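Transcription elongation factor SPT6 (Candida glabrata, PDB 3PJP) contains a tandem SH2 domain that binds the phosphorylated C-terminal repeat domain of RNA polymerase II, and is probably a histone H3-H4 chaperone during transcription elongation. Local coordinates at residues A[20-25]-A[56-61]; A[36-39]-A[43-46]; A[91-96]-A[166-171]; A[101-106]-A[178-183]. All coordinates share one frame; numbering follows the deposited sequence.

In the fold
From the N terminus, helix 18-25 leads into the first SH2 sheet, and interaction 1 closes the loop back onto it when 56-61 reaches 20-25. Nested inside that loop is interaction 2, the short hairpin 36-39/43-46. The two meet where strands 44-52 and 55-64 run side by side, for instance at H44 and D60. Later in the chain, helix 86-105 supplies one segment each to interactions 3 and 4. Their partners, 166-171 and 178-183, come from the second SH2 sheet and the start of helix 181-191, so these two loops cross. F171 of interaction 3 packs on L104 and V181 of interaction 4, joining the second half to helix 86-105, which also packs on the first sheet.

Interaction 1: residues A[20-25]-A[56-61]; sequences QAEDYL and FQHVDI
In the first SH2 domain, E22 of the helix beside the probable phosphate pocket reaches F56 and H58 on strand 55-64. Its carboxylate accepts a hydrogen bond from the imidazole: H58 NE2 to E22 OE2 is 2.7 Å and nearly straight at 169°. The oxygen is used on its anti side and lies almost in the imidazole plane, and the planes of ring and carboxylate are only 22° apart. E22 CG stands beside its own backbone N, anti to the carbonyl carbon, and the chain is extended from there, which carries the acid across F56 to the histidine. On the way CB sits over one face of the F56 ring, 4.0 Å from the centroid, as a CH-pi contact displaced toward the rim, while E22 CD comes within 3.7 Å of F56 CD2. One turn on, L25 CB touches F56 CE1 at 4.0 Å. The acid probably polarises the imidazole, and its bond limits rotation of the ring, whose ND1 is bonded to T48 OG1. Helix and strand run at 137°, and between them A21 and L25 rest on T48 of strand 44-52, with A21 also touching V34 and R36 of strand 33-37.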
loop_
_atom_site.group_PDB
_atom_site.type_symbol
_atom_site.label_atom_id
_atom_site.label_comp_id
_atom_site.label_asym_id
_atom_site.label_seq_id
_atom_site.Cartn_x
_atom_site.Cartn_y
_atom_site.Cartn_z
ATOM N N GLN A 20 19.479 6.353 1.817
ATOM C CA GLN A 20 19.893 6.555 3.200
ATOM C C GLN A 20 18.743 6.193 4.133
ATOM O O GLN A 20 18.943 5.521 5.146
ATOM C CB GLN A 20 20.358 8.000 3.421
ATOM C CG GLN A 20 21.687 8.334 2.723
ATOM C CD GLN A 20 22.008 9.814 2.741
ATOM O OE1 GLN A 20 21.113 10.656 2.715
ATOM N NE2 GLN A 20 23.298 10.142 2.808
ATOM N N ALA A 21 17.536 6.623 3.769
ATOM C CA ALA A 21 16.341 6.323 4.551
ATOM C C ALA A 21 16.087 4.820 4.682
ATOM O O ALA A 21 15.761 4.334 5.759
ATOM C CB ALA A 21 15.104 7.038 3.957
ATOM N N GLU A 22 16.231 4.076 3.587
ATOM C CA GLU A 22 16.023 2.632 3.660
ATOM C C GLU A 22 17.081 1.981 4.554
ATOM O O GLU A 22 16.772 1.125 5.383
ATOM C CB GLU A 22 16.043 2.000 2.263
ATOM C CG GLU A 22 14.973 2.534 1.329
ATOM C CD GLU A 22 14.881 1.734 0.051
ATOM O OE1 GLU A 22 15.736 0.845 -0.150
ATOM O OE2 GLU A 22 13.957 1.984 -0.751
ATOM N N ASP A 23 18.334 2.388 4.386
ATOM C CA ASP A 23 19.390 1.858 5.242
ATOM C C ASP A 23 19.126 2.186 6.710
ATOM O O ASP A 23 19.350 1.353 7.586
ATOM C CB ASP A 23 20.766 2.367 4.807
ATOM C CG ASP A 23 21.246 1.716 3.520
ATOM O OD1 ASP A 23 20.659 0.687 3.115
ATOM O OD2 ASP A 23 22.214 2.230 2.920
ATOM N N TYR A 24 18.636 3.393 6.975
ATOM C CA TYR A 24 18.339 3.795 8.345
ATOM C C TYR A 24 17.198 2.970 8.950
ATOM O O TYR A 24 17.259 2.581 10.118
ATOM C CB TYR A 24 18.026 5.296 8.404
ATOM C CG TYR A 24 17.631 5.824 9.765
ATOM C CD1 TYR A 24 18.596 6.231 10.680
ATOM C CD2 TYR A 24 16.292 5.948 10.120
ATOM C CE1 TYR A 24 18.232 6.730 11.920
ATOM C CE2 TYR A 24 15.918 6.442 11.363
ATOM C CZ TYR A 24 16.898 6.830 12.260
ATOM O OH TYR A 24 16.539 7.328 13.494
ATOM N N LEU A 25 16.163 2.685 8.152
ATOM C CA LEU A 25 15.012 1.956 8.661
ATOM C C LEU A 25 15.141 0.439 8.612
ATOM O O LEU A 25 14.281 -0.265 9.138
ATOM C CB LEU A 25 13.760 2.342 7.879
ATOM C CG LEU A 25 13.253 3.772 7.985
ATOM C CD1 LEU A 25 12.149 3.974 6.928
ATOM C CD2 LEU A 25 12.735 4.047 9.392
ATOM N N PHE A 56 10.203 -1.175 1.521
ATOM C CA PHE A 56 9.954 0.198 1.938
ATOM C C PHE A 56 9.182 0.966 0.896
ATOM O O PHE A 56 9.370 0.770 -0.312
ATOM C CB PHE A 56 11.263 0.948 2.167
ATOM C CG PHE A 56 12.274 0.170 2.932
ATOM C CD1 PHE A 56 12.313 0.237 4.317
ATOM C CD2 PHE A 56 13.185 -0.637 2.270
ATOM C CE1 PHE A 56 13.269 -0.490 5.029
ATOM C CE2 PHE A 56 14.130 -1.354 2.977
ATOM C CZ PHE A 56 14.163 -1.288 4.353
ATOM N N GLN A 57 8.347 1.877 1.375
ATOM C CA GLN A 57 7.633 2.765 0.483
ATOM C C GLN A 57 8.063 4.204 0.680
ATOM O O GLN A 57 8.248 4.666 1.811
ATOM C CB GLN A 57 6.125 2.622 0.675
ATOM C CG GLN A 57 5.313 3.578 -0.167
ATOM C CD GLN A 57 3.835 3.308 -0.063
ATOM O OE1 GLN A 57 3.179 3.716 0.898
ATOM N NE2 GLN A 57 3.299 2.590 -1.045
ATOM N N HIS A 58 8.221 4.910 -0.432
ATOM C CA HIS A 58 8.518 6.330 -0.412
ATOM C C HIS A 58 7.287 7.110 -0.863
ATOM O O HIS A 58 6.715 6.835 -1.925
ATOM C CB HIS A 58 9.718 6.617 -1.309
ATOM C CG HIS A 58 10.936 5.817 -0.956
ATOM N ND1 HIS A 58 11.880 6.262 -0.056
ATOM C CD2 HIS A 58 11.363 4.605 -1.381
ATOM C CE1 HIS A 58 12.841 5.359 0.055
ATOM N NE2 HIS A 58 12.551 4.344 -0.739
ATOM N N VAL A 59 6.881 8.061 -0.028
ATOM C CA VAL A 59 5.653 8.826 -0.213
ATOM C C VAL A 59 6.015 10.282 -0.436
ATOM O O VAL A 59 6.731 10.886 0.377
ATOM C CB VAL A 59 4.775 8.691 1.028
ATOM C CG1 VAL A 59 3.442 9.436 0.845
ATOM C CG2 VAL A 59 4.538 7.222 1.338
ATOM N N ASP A 60 5.550 10.850 -1.544
ATOM C CA ASP A 60 5.869 12.240 -1.826
ATOM C C ASP A 60 4.890 13.189 -1.169
ATOM O O ASP A 60 3.692 12.935 -1.132
ATOM C CB ASP A 60 5.924 12.526 -3.322
ATOM C CG ASP A 60 6.272 13.976 -3.612
ATOM O OD1 ASP A 60 7.463 14.335 -3.533
ATOM O OD2 ASP A 60 5.350 14.753 -3.921
ATOM N N ILE A 61 5.433 14.280 -0.640
ATOM C CA ILE A 61 4.635 15.363 -0.081
ATOM C C ILE A 61 4.860 16.635 -0.901
ATOM O O ILE A 61 5.984 17.139 -0.996
ATOM C CB ILE A 61 5.004 15.619 1.398
ATOM C CG1 ILE A 61 4.796 14.354 2.230
ATOM C CG2 ILE A 61 4.137 16.724 1.976
ATOM C CD1 ILE A 61 5.478 14.416 3.586
#

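Interaction 2: residues A[36-39]-A[43-46]; sequences RQSS and DHLA. With ACT (acetate ion), chain C.
R36 takes a first torsion (chi1 59°) that wedges CG between its backbone N and carbonyl carbon; an extended run to NE then carries the guanidinium across A46, whose CB lies over the centre of one face, 3.8 Å from NH1. R36 sits in the FVIR sequence of strand 33-37, the place of the phosphate-binding arginine of SH2 domains. R36 and A46 form an antiparallel hydrogen-bonded pair, R36 N to A46 O at 2.7 Å and A46 N to R36 O at 3.0 Å. NH1 also gives a bent bond to the O of the next residue, Q37, and NE bonds to T48 OG1, which together fix the turn of the guanidinium. Where the hairpin opens, S38 OG swings anti to its N and lies 3.3 Å from H44 CB, while a water joins S38 N to H44 O; H44 ND1 goes to D60. An acetate, probably from the crystallisation liquor, meets the guanidinium edge-on: R36 NH1 gives to ACT OXT at 2.9 Å and R36 NH2 to ACT O at 2.7 Å, both nearly straight. S39 N faces OXT, less certainly, since S39 has two conformers. Such a two-pronged grip is consistent with a phosphate pocket.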
loop_
_atom_site.group_PDB
_atom_site.type_symbol
_atom_site.label_atom_id
_atom_site.label_comp_id
_atom_site.label_asym_id
_atom_site.label_seq_id
_atom_site.Cartn_x
_atom_site.Cartn_y
_atom_site.Cartn_z
ATOM N N ARG A 36 11.775 13.288 5.177
ATOM C CA ARG A 36 13.077 13.619 4.619
ATOM C C ARG A 36 13.016 14.595 3.459
ATOM O O ARG A 36 11.934 15.005 3.010
ATOM C CB ARG A 36 13.806 12.349 4.167
ATOM C CG ARG A 36 13.042 11.550 3.117
ATOM C CD ARG A 36 13.914 10.415 2.575
ATOM N NE ARG A 36 13.225 9.578 1.589
ATOM C CZ ARG A 36 13.107 9.876 0.298
ATOM N NH1 ARG A 36 13.596 11.016 -0.171
ATOM N NH2 ARG A 36 12.486 9.040 -0.527
ATOM N N GLN A 37 14.207 14.940 2.988
ATOM C CA GLN A 37 14.427 15.721 1.784
ATOM C C GLN A 37 13.882 14.955 0.584
ATOM O O GLN A 37 14.040 13.739 0.493
ATOM C CB GLN A 37 15.937 15.964 1.633
ATOM C CG GLN A 37 16.412 16.454 0.272
ATOM C CD GLN A 37 17.934 16.381 0.129
ATOM O OE1 GLN A 37 18.655 17.306 0.509
ATOM N NE2 GLN A 37 18.423 15.272 -0.409
ATOM N N SER A 38 13.212 15.664 -0.319
ATOM C CA SER A 38 12.761 15.076 -1.567
ATOM C C SER A 38 13.752 15.358 -2.689
ATOM O O SER A 38 14.312 16.449 -2.777
ATOM C CB SER A 38 11.389 15.626 -1.942
ATOM O OG SER A 38 11.021 15.217 -3.242
ATOM N N SER A 39 13.985 14.316 -3.486
ATOM C CA SER A 39 14.954 14.298 -4.574
ATOM C C SER A 39 15.086 15.657 -5.233
ATOM O O SER A 39 16.012 16.412 -4.945
ATOM C CB SER A 39 14.533 13.258 -5.616
ATOM O OG SER A 39 15.654 12.584 -6.158
ATOM N N ASP A 43 9.944 22.402 -3.086
ATOM C CA ASP A 43 8.549 22.498 -2.674
ATOM C C ASP A 43 7.981 21.099 -2.469
ATOM O O ASP A 43 6.773 20.881 -2.567
ATOM C CB ASP A 43 7.712 23.305 -3.674
ATOM C CG ASP A 43 7.630 22.652 -5.036
ATOM O OD1 ASP A 43 8.609 22.005 -5.453
ATOM O OD2 ASP A 43 6.581 22.797 -5.699
ATOM N N HIS A 44 8.881 20.160 -2.195
ATOM C CA HIS A 44 8.544 18.770 -1.914
ATOM C C HIS A 44 9.253 18.288 -0.669
ATOM O O HIS A 44 10.378 18.711 -0.375
ATOM C CB HIS A 44 8.965 17.854 -3.068
ATOM C CG HIS A 44 8.064 17.917 -4.257
ATOM N ND1 HIS A 44 7.056 17.004 -4.475
ATOM C CD2 HIS A 44 8.015 18.788 -5.292
ATOM C CE1 HIS A 44 6.424 17.308 -5.593
ATOM N NE2 HIS A 44 6.984 18.389 -6.107
ATOM N N LEU A 45 8.589 17.397 0.057
ATOM C CA LEU A 45 9.238 16.617 1.100
ATOM C C LEU A 45 8.858 15.169 0.848
ATOM O O LEU A 45 8.096 14.870 -0.079
ATOM C CB LEU A 45 8.772 17.044 2.498
ATOM C CG LEU A 45 9.074 18.457 2.996
ATOM C CD1 LEU A 45 8.239 18.746 4.232
ATOM C CD2 LEU A 45 10.568 18.641 3.301
ATOM N N ALA A 46 9.379 14.261 1.657
ATOM C CA ALA A 46 9.072 12.855 1.444
ATOM C C ALA A 46 8.989 12.082 2.750
ATOM O O ALA A 46 9.597 12.456 3.747
ATOM C CB ALA A 46 10.104 12.220 0.505
HETATM C C ACT C . 12.634 11.132 -3.408
HETATM O O ACT C . 12.605 9.928 -3.085
HETATM O OXT ACT C . 13.582 11.802 -2.941
HETATM C CH3 ACT C . 11.591 11.732 -4.302
HETATM O O HOH W 1 13.062 18.713 0.068
#

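Interaction 3: residues A[91-96]-A[166-171]; sequences VEYLQN and LTHTGF
The imidazole of H168 is covered on both faces: Y93 CD1 lies over one, 3.4 Å from H168 CG, and the methyl CG2 of T169, the next residue, lies over the opposite face toward the rim. The two aromatic rings are neither stacked nor edge-to-face; their planes meet at 39° and their centroids are 4.9 Å apart. The tyrosine presents its CD1-CE1 side, with CE1 3.4 Å from H168 ND1 and CD1 just as near to H168 CB. H168 is brought there by a first torsion (chi1 69°) that puts CG between its backbone N and carbonyl carbon, while Q81 and Y83 from strand 81-83 also touch the H168 side chain. The phenol oxygen of Y93 points onward to K97 NZ and E79 OE2. A helical turn further along, N96 CB rests 3.5 Å from H168 O. The N96 amide turns back to its own helix, ND2 giving a short, straight bond of 2.6 Å to E92 O, approached from above the carbonyl plane, where the helix widens into a pi-type turn, while OD1 is bonded to R99 NE. The loop has its own brace, an ST turn in which T169 N gives to T167 OG1 at 3.1 Å. Helix 86-105 follows the first SH2 sheet and loop 166-171 belongs to the second, so the contact joins the two halves. Between these two segments it rests on Y93 against H168 and on N96 CB beside H168 O, and so is mainly van der Waals in character.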
loop_
_atom_site.group_PDB
_atom_site.type_symbol
_atom_site.label_atom_id
_atom_site.label_comp_id
_atom_site.label_asym_id
_atom_site.label_seq_id
_atom_site.Cartn_x
_atom_site.Cartn_y
_atom_site.Cartn_z
ATOM N N VAL A 91 -0.922 11.250 11.569
ATOM C CA VAL A 91 -2.141 10.688 12.148
ATOM C C VAL A 91 -3.174 10.210 11.124
ATOM O O VAL A 91 -3.718 9.113 11.254
ATOM C CB VAL A 91 -2.817 11.684 13.109
ATOM C CG1 VAL A 91 -4.188 11.181 13.530
ATOM C CG2 VAL A 91 -1.914 11.917 14.309
ATOM N N GLU A 92 -3.439 11.016 10.104
ATOM C CA GLU A 92 -4.560 10.722 9.207
ATOM C C GLU A 92 -4.153 9.926 7.972
ATOM O O GLU A 92 -4.981 9.209 7.392
ATOM C CB GLU A 92 -5.267 12.010 8.777
ATOM C CG GLU A 92 -5.941 12.774 9.933
ATOM C CD GLU A 92 -6.525 14.093 9.477
ATOM O OE1 GLU A 92 -6.433 14.395 8.268
ATOM O OE2 GLU A 92 -7.061 14.838 10.332
ATOM N N TYR A 93 -2.913 10.096 7.528
ATOM C CA TYR A 93 -2.420 9.402 6.344
ATOM C C TYR A 93 -1.592 8.175 6.717
ATOM O O TYR A 93 -1.982 7.042 6.437
ATOM C CB TYR A 93 -1.582 10.330 5.459
ATOM C CG TYR A 93 -1.010 9.625 4.240
ATOM C CD1 TYR A 93 -1.735 9.543 3.059
ATOM C CD2 TYR A 93 0.241 9.026 4.283
ATOM C CE1 TYR A 93 -1.221 8.891 1.950
ATOM C CE2 TYR A 93 0.757 8.382 3.189
ATOM C CZ TYR A 93 0.019 8.313 2.025
ATOM O OH TYR A 93 0.539 7.665 0.932
ATOM N N LEU A 94 -0.444 8.392 7.355
ATOM C CA LEU A 94 0.470 7.282 7.604
ATOM C C LEU A 94 -0.077 6.219 8.560
ATOM O O LEU A 94 0.003 5.030 8.269
ATOM C CB LEU A 94 1.839 7.771 8.097
ATOM C CG LEU A 94 2.854 6.634 8.202
ATOM C CD1 LEU A 94 3.116 5.976 6.858
ATOM C CD2 LEU A 94 4.170 7.121 8.819
ATOM N N GLN A 95 -0.596 6.628 9.709
ATOM C CA GLN A 95 -1.089 5.656 10.680
ATOM C C GLN A 95 -2.252 4.848 10.089
ATOM O O GLN A 95 -2.456 3.687 10.441
ATOM C CB GLN A 95 -1.454 6.325 12.013
ATOM C CG GLN A 95 -0.227 6.548 12.910
ATOM C CD GLN A 95 -0.491 7.463 14.099
ATOM O OE1 GLN A 95 -1.638 7.682 14.493
ATOM N NE2 GLN A 95 0.580 8.005 14.676
ATOM N N ASN A 96 -2.991 5.468 9.179
ATOM C CA ASN A 96 -4.072 4.787 8.482
ATOM C C ASN A 96 -3.569 3.714 7.548
ATOM O O ASN A 96 -4.060 2.589 7.554
ATOM C CB ASN A 96 -4.911 5.779 7.689
ATOM C CG ASN A 96 -6.199 6.089 8.373
ATOM O OD1 ASN A 96 -6.853 5.191 8.904
ATOM N ND2 ASN A 96 -6.579 7.366 8.385
ATOM N N LEU A 166 -2.525 -0.549 -1.813
ATOM C CA LEU A 166 -2.791 -0.036 -0.469
ATOM C C LEU A 166 -2.822 1.480 -0.539
ATOM O O LEU A 166 -1.858 2.097 -0.988
ATOM C CB LEU A 166 -1.655 -0.472 0.467
ATOM C CG LEU A 166 -1.726 0.103 1.884
ATOM C CD1 LEU A 166 -2.947 -0.432 2.601
ATOM C CD2 LEU A 166 -0.438 -0.228 2.678
ATOM N N THR A 167 -3.925 2.088 -0.111
ATOM C CA THR A 167 -3.970 3.547 0.017
ATOM C C THR A 167 -4.271 3.934 1.457
ATOM O O THR A 167 -4.488 3.077 2.310
ATOM C CB THR A 167 -5.022 4.191 -0.898
ATOM O OG1 THR A 167 -6.324 3.973 -0.341
ATOM C CG2 THR A 167 -4.944 3.607 -2.319
ATOM N N HIS A 168 -4.265 5.231 1.739
ATOM C CA HIS A 168 -4.574 5.679 3.091
ATOM C C HIS A 168 -6.061 5.569 3.428
ATOM O O HIS A 168 -6.445 5.688 4.587
ATOM C CB HIS A 168 -4.050 7.102 3.349
ATOM C CG HIS A 168 -4.761 8.177 2.579
ATOM N ND1 HIS A 168 -4.529 8.419 1.243
ATOM C CD2 HIS A 168 -5.666 9.104 2.975
ATOM C CE1 HIS A 168 -5.274 9.435 0.843
ATOM N NE2 HIS A 168 -5.969 9.872 1.877
ATOM N N THR A 169 -6.890 5.314 2.418
ATOM C CA THR A 169 -8.330 5.192 2.637
ATOM C C THR A 169 -8.832 3.761 2.476
ATOM O O THR A 169 -9.960 3.455 2.848
ATOM C CB THR A 169 -9.146 6.133 1.722
ATOM O OG1 THR A 169 -8.920 5.807 0.347
ATOM C CG2 THR A 169 -8.754 7.592 1.967
ATOM N N GLY A 170 -7.997 2.873 1.940
ATOM C CA GLY A 170 -8.436 1.501 1.765
ATOM C C GLY A 170 -7.609 0.763 0.735
ATOM O O GLY A 170 -6.431 1.065 0.541
ATOM N N PHE A 171 -8.250 -0.181 0.057
ATOM C CA PHE A 171 -7.582 -1.065 -0.891
ATOM C C PHE A 171 -8.161 -0.834 -2.276
ATOM O O PHE A 171 -9.355 -1.114 -2.520
ATOM C CB PHE A 171 -7.778 -2.522 -0.463
ATOM C CG PHE A 171 -7.464 -2.766 0.976
ATOM C CD1 PHE A 171 -6.151 -2.987 1.379
ATOM C CD2 PHE A 171 -8.465 -2.750 1.936
ATOM C CE1 PHE A 171 -5.849 -3.198 2.715
ATOM C CE2 PHE A 171 -8.183 -2.964 3.271
ATOM C CZ PHE A 171 -6.862 -3.189 3.668
#

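Interaction 4: residues A[101-106]-A[178-183]; sequences LNELTS and YPTVIQ
E103 and L104 lie on the last turn of helix 86-105, and V181 opens helix 181-191, the CA atoms of L104 and V181 being 6.3 Å apart. The chain is extended at T180 and turns helical at V181, which makes T180 the N-cap: Q183 N gives a capping bond to T180 OG1 at 3.0 Å. The amide of V181, in the helix's first turn, is taken instead from across the contact by E103, V181 N to OE2 at 2.9 Å and 164°, the donor lying above the carboxylate plane. A negative group at the start of a helix would probably be stabilised by the helix dipole. E103 gets there because CG is anti to its backbone N (chi1 -169°) and the chain stays extended, sliding past V181 in the opposite direction, with CG 3.7 Å from V181 CG2. That same methyl is the apolar end of the contact: it meets L104 CD1 at 4.0 Å, the two side chains crossing at about a right angle. F171 of strand 171-173 touches both L104 and V181, and F147 of strand 146-152 lies against L104, so the tail of the shared helix is built into the second SH2 domain of the tandem. Both carboxylate oxygens of E103 are also wetted. One water donates a hydrogen bond to OE2 and accepts from I182 N, so that oxygen serves two successive amides of the helix start, one directly and one through water. A second water donates to E103 OE1 at 2.7 Å and to P179 O at 2.8 Å.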
loop_
_atom_site.group_PDB
_atom_site.type_symbol
_atom_site.label_atom_id
_atom_site.label_comp_id
_atom_site.label_asym_id
_atom_site.label_seq_id
_atom_site.Cartn_x
_atom_site.Cartn_y
_atom_site.Cartn_z
ATOM N N LEU A 101 -2.520 -1.916 6.236
ATOM C CA LEU A 101 -1.542 -2.942 5.876
ATOM C C LEU A 101 -1.689 -4.107 6.843
ATOM O O LEU A 101 -1.722 -5.270 6.441
ATOM C CB LEU A 101 -0.117 -2.384 5.954
ATOM C CG LEU A 101 1.031 -3.387 5.794
ATOM C CD1 LEU A 101 0.868 -4.148 4.476
ATOM C CD2 LEU A 101 2.384 -2.671 5.879
ATOM N N ASN A 102 -1.781 -3.792 8.131
ATOM C CA ASN A 102 -1.933 -4.852 9.118
ATOM C C ASN A 102 -3.270 -5.576 8.994
ATOM O O ASN A 102 -3.336 -6.788 9.200
ATOM C CB ASN A 102 -1.721 -4.320 10.537
ATOM C CG ASN A 102 -0.242 -4.116 10.865
ATOM O OD1 ASN A 102 0.591 -4.968 10.571
ATOM N ND2 ASN A 102 0.083 -2.977 11.455
ATOM N N GLU A 103 -4.328 -4.844 8.648
ATOM C CA GLU A 103 -5.641 -5.467 8.422
ATOM C C GLU A 103 -5.547 -6.540 7.338
ATOM O O GLU A 103 -6.044 -7.658 7.509
ATOM C CB GLU A 103 -6.702 -4.425 8.046
ATOM C CG GLU A 103 -8.129 -4.958 8.058
ATOM C CD GLU A 103 -9.154 -3.905 7.686
ATOM O OE1 GLU A 103 -8.946 -2.719 8.034
ATOM O OE2 GLU A 103 -10.172 -4.267 7.052
ATOM N N LEU A 104 -4.910 -6.203 6.225
ATOM C CA LEU A 104 -4.777 -7.181 5.141
ATOM C C LEU A 104 -3.846 -8.359 5.472
ATOM O O LEU A 104 -4.217 -9.511 5.245
ATOM C CB LEU A 104 -4.433 -6.513 3.796
ATOM C CG LEU A 104 -4.480 -7.409 2.539
ATOM C CD1 LEU A 104 -5.769 -8.205 2.478
ATOM C CD2 LEU A 104 -4.314 -6.582 1.269
ATOM N N THR A 105 -2.663 -8.094 6.017
ATOM C CA THR A 105 -1.724 -9.190 6.292
ATOM C C THR A 105 -2.196 -10.111 7.418
ATOM O O THR A 105 -1.747 -11.253 7.518
ATOM C CB THR A 105 -0.283 -8.697 6.576
ATOM O OG1 THR A 105 -0.247 -7.959 7.807
ATOM C CG2 THR A 105 0.208 -7.823 5.427
ATOM N N SER A 106 -3.100 -9.614 8.260
ATOM C CA SER A 106 -3.629 -10.414 9.359
ATOM C C SER A 106 -4.782 -11.300 8.901
ATOM O O SER A 106 -5.262 -12.148 9.655
ATOM C CB SER A 106 -4.104 -9.512 10.503
ATOM O OG SER A 106 -5.222 -8.739 10.111
ATOM N N TYR A 178 -11.681 0.255 -1.641
ATOM C CA TYR A 178 -12.501 -0.452 -0.658
ATOM C C TYR A 178 -11.981 -0.214 0.758
ATOM O O TYR A 178 -10.820 -0.479 1.055
ATOM C CB TYR A 178 -12.567 -1.960 -1.013
ATOM C CG TYR A 178 -13.229 -2.201 -2.356
ATOM C CD1 TYR A 178 -14.613 -2.299 -2.464
ATOM C CD2 TYR A 178 -12.473 -2.290 -3.524
ATOM C CE1 TYR A 178 -15.225 -2.497 -3.687
ATOM C CE2 TYR A 178 -13.086 -2.487 -4.770
ATOM C CZ TYR A 178 -14.467 -2.585 -4.836
ATOM O OH TYR A 178 -15.113 -2.785 -6.042
ATOM N N PRO A 179 -12.837 0.322 1.641
ATOM C CA PRO A 179 -12.277 0.801 2.914
ATOM C C PRO A 179 -11.910 -0.282 3.928
ATOM O O PRO A 179 -11.184 0.028 4.886
ATOM C CB PRO A 179 -13.400 1.679 3.484
ATOM C CG PRO A 179 -14.282 2.010 2.306
ATOM C CD PRO A 179 -14.204 0.819 1.403
ATOM N N THR A 180 -12.425 -1.494 3.755
ATOM C CA THR A 180 -12.114 -2.616 4.641
ATOM C C THR A 180 -11.804 -3.871 3.819
ATOM O O THR A 180 -12.142 -3.945 2.635
ATOM C CB THR A 180 -13.286 -2.983 5.541
ATOM O OG1 THR A 180 -14.341 -3.534 4.738
ATOM C CG2 THR A 180 -13.791 -1.758 6.299
ATOM N N VAL A 181 -11.198 -4.866 4.459
ATOM C CA VAL A 181 -10.860 -6.113 3.766
ATOM C C VAL A 181 -12.133 -6.862 3.384
ATOM O O VAL A 181 -12.210 -7.450 2.319
ATOM C CB VAL A 181 -9.929 -7.023 4.600
ATOM C CG1 VAL A 181 -9.845 -8.423 3.974
ATOM C CG2 VAL A 181 -8.557 -6.410 4.693
ATOM N N ILE A 182 -13.139 -6.813 4.252
ATOM C CA ILE A 182 -14.437 -7.402 3.947
ATOM C C ILE A 182 -15.066 -6.801 2.685
ATOM O O ILE A 182 -15.585 -7.530 1.837
ATOM C CB ILE A 182 -15.406 -7.269 5.144
ATOM C CG1 ILE A 182 -14.952 -8.189 6.281
ATOM C CG2 ILE A 182 -16.829 -7.603 4.724
ATOM C CD1 ILE A 182 -15.598 -7.895 7.613
ATOM N N GLN A 183 -15.032 -5.477 2.563
ATOM C CA GLN A 183 -15.606 -4.819 1.387
ATOM C C GLN A 183 -14.784 -5.134 0.150
ATOM O O GLN A 183 -15.327 -5.265 -0.949
ATOM C CB GLN A 183 -15.678 -3.303 1.581
ATOM C CG GLN A 183 -16.871 -2.791 2.392
ATOM C CD GLN A 183 -16.726 -1.312 2.736
ATOM O OE1 GLN A 183 -15.733 -0.907 3.348
ATOM N NE2 GLN A 183 -17.698 -0.495 2.327
HETATM O O HOH W 2 -10.747 -0.763 7.576
HETATM O O HOH W 3 -12.368 -5.951 7.095
#